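Local coordinates for superoxide dismutase (Clostridium difficile, PDB 3TJT), which probably converts superoxide to hydrogen peroxide and molecular oxygen at a single bound metal ion, here iron, at residues Q36-K41 with Y83-F88. Numbering follows the deposited sequence.
Sequences QAYVDK and YNHKFF. With FE (Fe (III) ion), chain B.
NE2 of His85, whose ring lies against that of Tyr38, binds the iron(III) ion at 2.2 Å, while ND1 of the same ring is hydrogen-bonded to Gly81 O, one turn earlier in its own helix. The two residues come from helices 24-46 and 72-90, the long pair of the alpha-hairpin domain of iron/manganese superoxide dismutases. His30, on the same helix as Tyr38, also binds the metal, so both arms of the hairpin supply ligands; Asp167, His171 and water 1, whose oxygen lies 2.2 Å from the iron, complete the site.

Only these two side chains touch between 36-41 and 83-88, and the buried area is small, 72 Å². Tyr38 CE2 comes 3.4 Å from His85 CE1, the carbon between the two gripped nitrogens. The ring centroids are much farther apart, at 5.3 Å, so contact is made through one side of each ring. With planes 27° apart, the rings are roughly aligned but displaced, and little of one lies over the other. His85 has CG beside its backbone N (chi1 -75°), which brings ND1 back to Gly81 O and turns NE2 to the iron. The phenol hydroxyl is hydrogen-bonded to Gln152, which also holds Asn84 ND2, while Phe129 of the second subunit packs on Tyr38. Beside the closest approach, Tyr38 CD2 lies 3.9 Å from His85 ND1.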
ATOM      1  N   GLN A  36      14.154  -5.978   7.691  1.00 17.52           N
ATOM      2  CA  GLN A  36      14.869  -5.529   8.877  1.00 21.21           C
ATOM      3  C   GLN A  36      14.064  -4.567   9.766  1.00 19.84           C
ATOM      4  O   GLN A  36      14.093  -4.681  10.990  1.00 21.10           O
ATOM      5  CB  GLN A  36      16.194  -4.871   8.484  1.00 22.13           C
ATOM      6  CG  GLN A  36      17.047  -4.448   9.670  1.00 21.96           C
ATOM      7  CD  GLN A  36      17.744  -5.626  10.330  1.00 27.25           C
ATOM      8  OE1 GLN A  36      18.440  -6.395   9.669  1.00 25.06           O
ATOM      9  NE2 GLN A  36      17.546  -5.780  11.633  1.00 27.33           N
ATOM     10  N   ALA A  37      13.367  -3.615   9.153  1.00 18.36           N
ATOM     11  CA  ALA A  37      12.575  -2.645   9.911  1.00 18.94           C
ATOM     12  C   ALA A  37      11.436  -3.307  10.687  1.00 19.93           C
ATOM     13  O   ALA A  37      11.168  -2.934  11.828  1.00 19.52           O
ATOM     14  CB  ALA A  37      12.017  -1.552   8.987  1.00 20.94           C
ATOM     15  N   TYR A  38      10.750  -4.268  10.070  1.00 19.09           N
ATOM     16  CA  TYR A  38       9.690  -4.981  10.795  1.00 17.66           C
ATOM     17  C   TYR A  38      10.243  -5.672  12.035  1.00 19.35           C
ATOM     18  O   TYR A  38       9.651  -5.614  13.110  1.00 19.55           O
ATOM     19  CB  TYR A  38       8.973  -5.994   9.903  1.00 17.60           C
ATOM     20  CG  TYR A  38       8.180  -5.344   8.797  1.00 18.23           C
ATOM     21  CD1 TYR A  38       7.180  -4.413   9.083  1.00 19.67           C
ATOM     22  CD2 TYR A  38       8.444  -5.643   7.468  1.00 16.37           C
ATOM     23  CE1 TYR A  38       6.459  -3.808   8.060  1.00 18.03           C
ATOM     24  CE2 TYR A  38       7.738  -5.041   6.447  1.00 17.72           C
ATOM     25  CZ  TYR A  38       6.742  -4.128   6.752  1.00 18.31           C
ATOM     26  OH  TYR A  38       6.045  -3.533   5.721  1.00 21.30           O
ATOM     27  N   VAL A  39      11.386  -6.328  11.884  1.00 18.84           N
ATOM     28  CA  VAL A  39      11.993  -7.029  13.009  1.00 19.85           C
ATOM     29  C   VAL A  39      12.440  -6.045  14.093  1.00 20.67           C
ATOM     30  O   VAL A  39      12.223  -6.274  15.285  1.00 20.75           O
ATOM     31  CB  VAL A  39      13.166  -7.913  12.548  1.00 21.18           C
ATOM     32  CG1 VAL A  39      13.936  -8.468  13.749  1.00 22.62           C
ATOM     33  CG2 VAL A  39      12.659  -9.037  11.649  1.00 20.36           C
ATOM     34  N   ASP A  40      13.060  -4.941  13.692  1.00 21.31           N
ATOM     35  CA  ASP A  40      13.521  -3.956  14.670  1.00 21.68           C
ATOM     36  C   ASP A  40      12.349  -3.347  15.446  1.00 21.40           C
ATOM     37  O   ASP A  40      12.423  -3.167  16.665  1.00 21.53           O
ATOM     38  CB  ASP A  40      14.315  -2.829  13.993  1.00 22.20           C
ATOM     39  CG  ASP A  40      15.664  -3.291  13.440  1.00 28.48           C
ATOM     40  OD1 ASP A  40      16.111  -4.406  13.770  1.00 26.70           O
ATOM     41  OD2 ASP A  40      16.280  -2.518  12.667  1.00 26.59           O
ATOM     42  N   LYS A  41      11.266  -3.024  14.742  1.00 19.24           N
ATOM     43  CA  LYS A  41      10.121  -2.386  15.390  1.00 20.00           C
ATOM     44  C   LYS A  41       9.405  -3.364  16.320  1.00 20.99           C
ATOM     45  O   LYS A  41       8.946  -2.989  17.409  1.00 20.31           O
ATOM     46  CB  LYS A  41       9.156  -1.805  14.352  1.00 21.30           C
ATOM     47  CG  LYS A  41       9.712  -0.587  13.620  1.00 25.44           C
ATOM     48  CD  LYS A  41       8.808  -0.189  12.458  1.00 28.06           C
ATOM     49  CE  LYS A  41       9.347   1.026  11.728  1.00 34.69           C
ATOM     50  NZ  LYS A  41       9.374   2.205  12.636  1.00 40.21           N
ATOM     51  N   TYR A  83       7.117 -12.130   9.872  1.00 15.65           N
ATOM     52  CA  TYR A  83       6.719 -13.472   9.475  1.00 16.74           C
ATOM     53  C   TYR A  83       6.579 -13.574   7.959  1.00 20.10           C
ATOM     54  O   TYR A  83       7.099 -14.507   7.337  1.00 17.62           O
ATOM     55  CB  TYR A  83       5.398 -13.871  10.141  1.00 20.00           C
ATOM     56  CG  TYR A  83       5.009 -15.292   9.806  1.00 21.81           C
ATOM     57  CD1 TYR A  83       5.499 -16.351  10.554  1.00 27.33           C
ATOM     58  CD2 TYR A  83       4.182 -15.573   8.727  1.00 21.51           C
ATOM     59  CE1 TYR A  83       5.164 -17.654  10.248  1.00 32.94           C
ATOM     60  CE2 TYR A  83       3.850 -16.879   8.407  1.00 26.29           C
ATOM     61  CZ  TYR A  83       4.341 -17.910   9.177  1.00 33.48           C
ATOM     62  OH  TYR A  83       4.013 -19.210   8.869  1.00 38.46           O
ATOM     63  N   ASN A  84       5.865 -12.619   7.366  1.00 17.32           N
ATOM     64  CA  ASN A  84       5.562 -12.679   5.946  1.00 15.65           C
ATOM     65  C   ASN A  84       6.828 -12.632   5.082  1.00 16.70           C
ATOM     66  O   ASN A  84       6.926 -13.325   4.073  1.00 16.33           O
ATOM     67  CB  ASN A  84       4.599 -11.553   5.533  1.00 15.18           C
ATOM     68  CG  ASN A  84       3.196 -11.728   6.101  1.00 17.31           C
ATOM     69  OD1 ASN A  84       2.815 -12.813   6.554  1.00 17.20           O
ATOM     70  ND2 ASN A  84       2.408 -10.648   6.069  1.00 15.67           N
ATOM     71  N   HIS A  85       7.787 -11.799   5.466  1.00 17.49           N
ATOM     72  CA  HIS A  85       8.992 -11.666   4.658  1.00 16.86           C
ATOM     73  C   HIS A  85       9.904 -12.874   4.799  1.00 18.29           C
ATOM     74  O   HIS A  85      10.469 -13.338   3.810  1.00 17.74           O
ATOM     75  CB  HIS A  85       9.716 -10.352   4.959  1.00 16.82           C
ATOM     76  CG  HIS A  85       9.017  -9.175   4.365  1.00 17.27           C
ATOM     77  ND1 HIS A  85       7.955  -8.553   4.990  1.00 17.09           N
ATOM     78  CD2 HIS A  85       9.161  -8.564   3.165  1.00 19.06           C
ATOM     79  CE1 HIS A  85       7.503  -7.580   4.215  1.00 19.47           C
ATOM     80  NE2 HIS A  85       8.215  -7.570   3.101  1.00 19.72           N
ATOM     81  N   LYS A  86      10.043 -13.392   6.013  1.00 18.21           N
ATOM     82  CA  LYS A  86      10.815 -14.620   6.182  1.00 19.19           C
ATOM     83  C   LYS A  86      10.221 -15.698   5.279  1.00 18.84           C
ATOM     84  O   LYS A  86      10.946 -16.381   4.541  1.00 17.88           O
ATOM     85  CB  LYS A  86      10.828 -15.092   7.641  1.00 19.79           C
ATOM     86  CG  LYS A  86      11.723 -16.324   7.840  1.00 24.27           C
ATOM     87  CD  LYS A  86      11.457 -17.044   9.159  1.00 30.93           C
ATOM     88  CE  LYS A  86      11.660 -16.142  10.345  1.00 38.84           C
ATOM     89  NZ  LYS A  86      11.466 -16.867  11.640  1.00 46.33           N
ATOM     90  N   PHE A  87       8.899 -15.831   5.322  1.00 17.13           N
ATOM     91  CA  PHE A  87       8.182 -16.806   4.506  1.00 17.14           C
ATOM     92  C   PHE A  87       8.407 -16.565   3.013  1.00 18.80           C
ATOM     93  O   PHE A  87       8.680 -17.495   2.250  1.00 17.79           O
ATOM     94  CB  PHE A  87       6.672 -16.752   4.825  1.00 17.66           C
ATOM     95  CG  PHE A  87       5.853 -17.719   4.031  1.00 19.82           C
ATOM     96  CD1 PHE A  87       5.539 -18.969   4.549  1.00 20.78           C
ATOM     97  CD2 PHE A  87       5.405 -17.397   2.765  1.00 18.57           C
ATOM     98  CE1 PHE A  87       4.789 -19.863   3.821  1.00 20.47           C
ATOM     99  CE2 PHE A  87       4.660 -18.301   2.022  1.00 20.85           C
ATOM    100  CZ  PHE A  87       4.352 -19.533   2.550  1.00 20.34           C
ATOM    101  N   PHE A  88       8.284 -15.307   2.604  1.00 16.45           N
ATOM    102  CA  PHE A  88       8.407 -14.934   1.196  1.00 15.33           C
ATOM    103  C   PHE A  88       9.798 -15.253   0.621  1.00 15.21           C
ATOM    104  O   PHE A  88       9.910 -15.827  -0.466  1.00 17.86           O
ATOM    105  CB  PHE A  88       8.086 -13.442   1.042  1.00 17.34           C
ATOM    106  CG  PHE A  88       8.079 -12.955  -0.378  1.00 14.99           C
ATOM    107  CD1 PHE A  88       7.246 -13.532  -1.324  1.00 15.05           C
ATOM    108  CD2 PHE A  88       8.890 -11.891  -0.758  1.00 16.97           C
ATOM    109  CE1 PHE A  88       7.223 -13.073  -2.643  1.00 16.31           C
ATOM    110  CE2 PHE A  88       8.880 -11.426  -2.076  1.00 18.47           C
ATOM    111  CZ  PHE A  88       8.042 -12.009  -3.013  1.00 16.45           C
TER
HETATM  112 FE    FE B   1       7.535  -6.581   1.219  1.00 25.18          FE
HETATM  113  O   HOH W   1       5.486  -6.274   2.046  1.00 16.43           O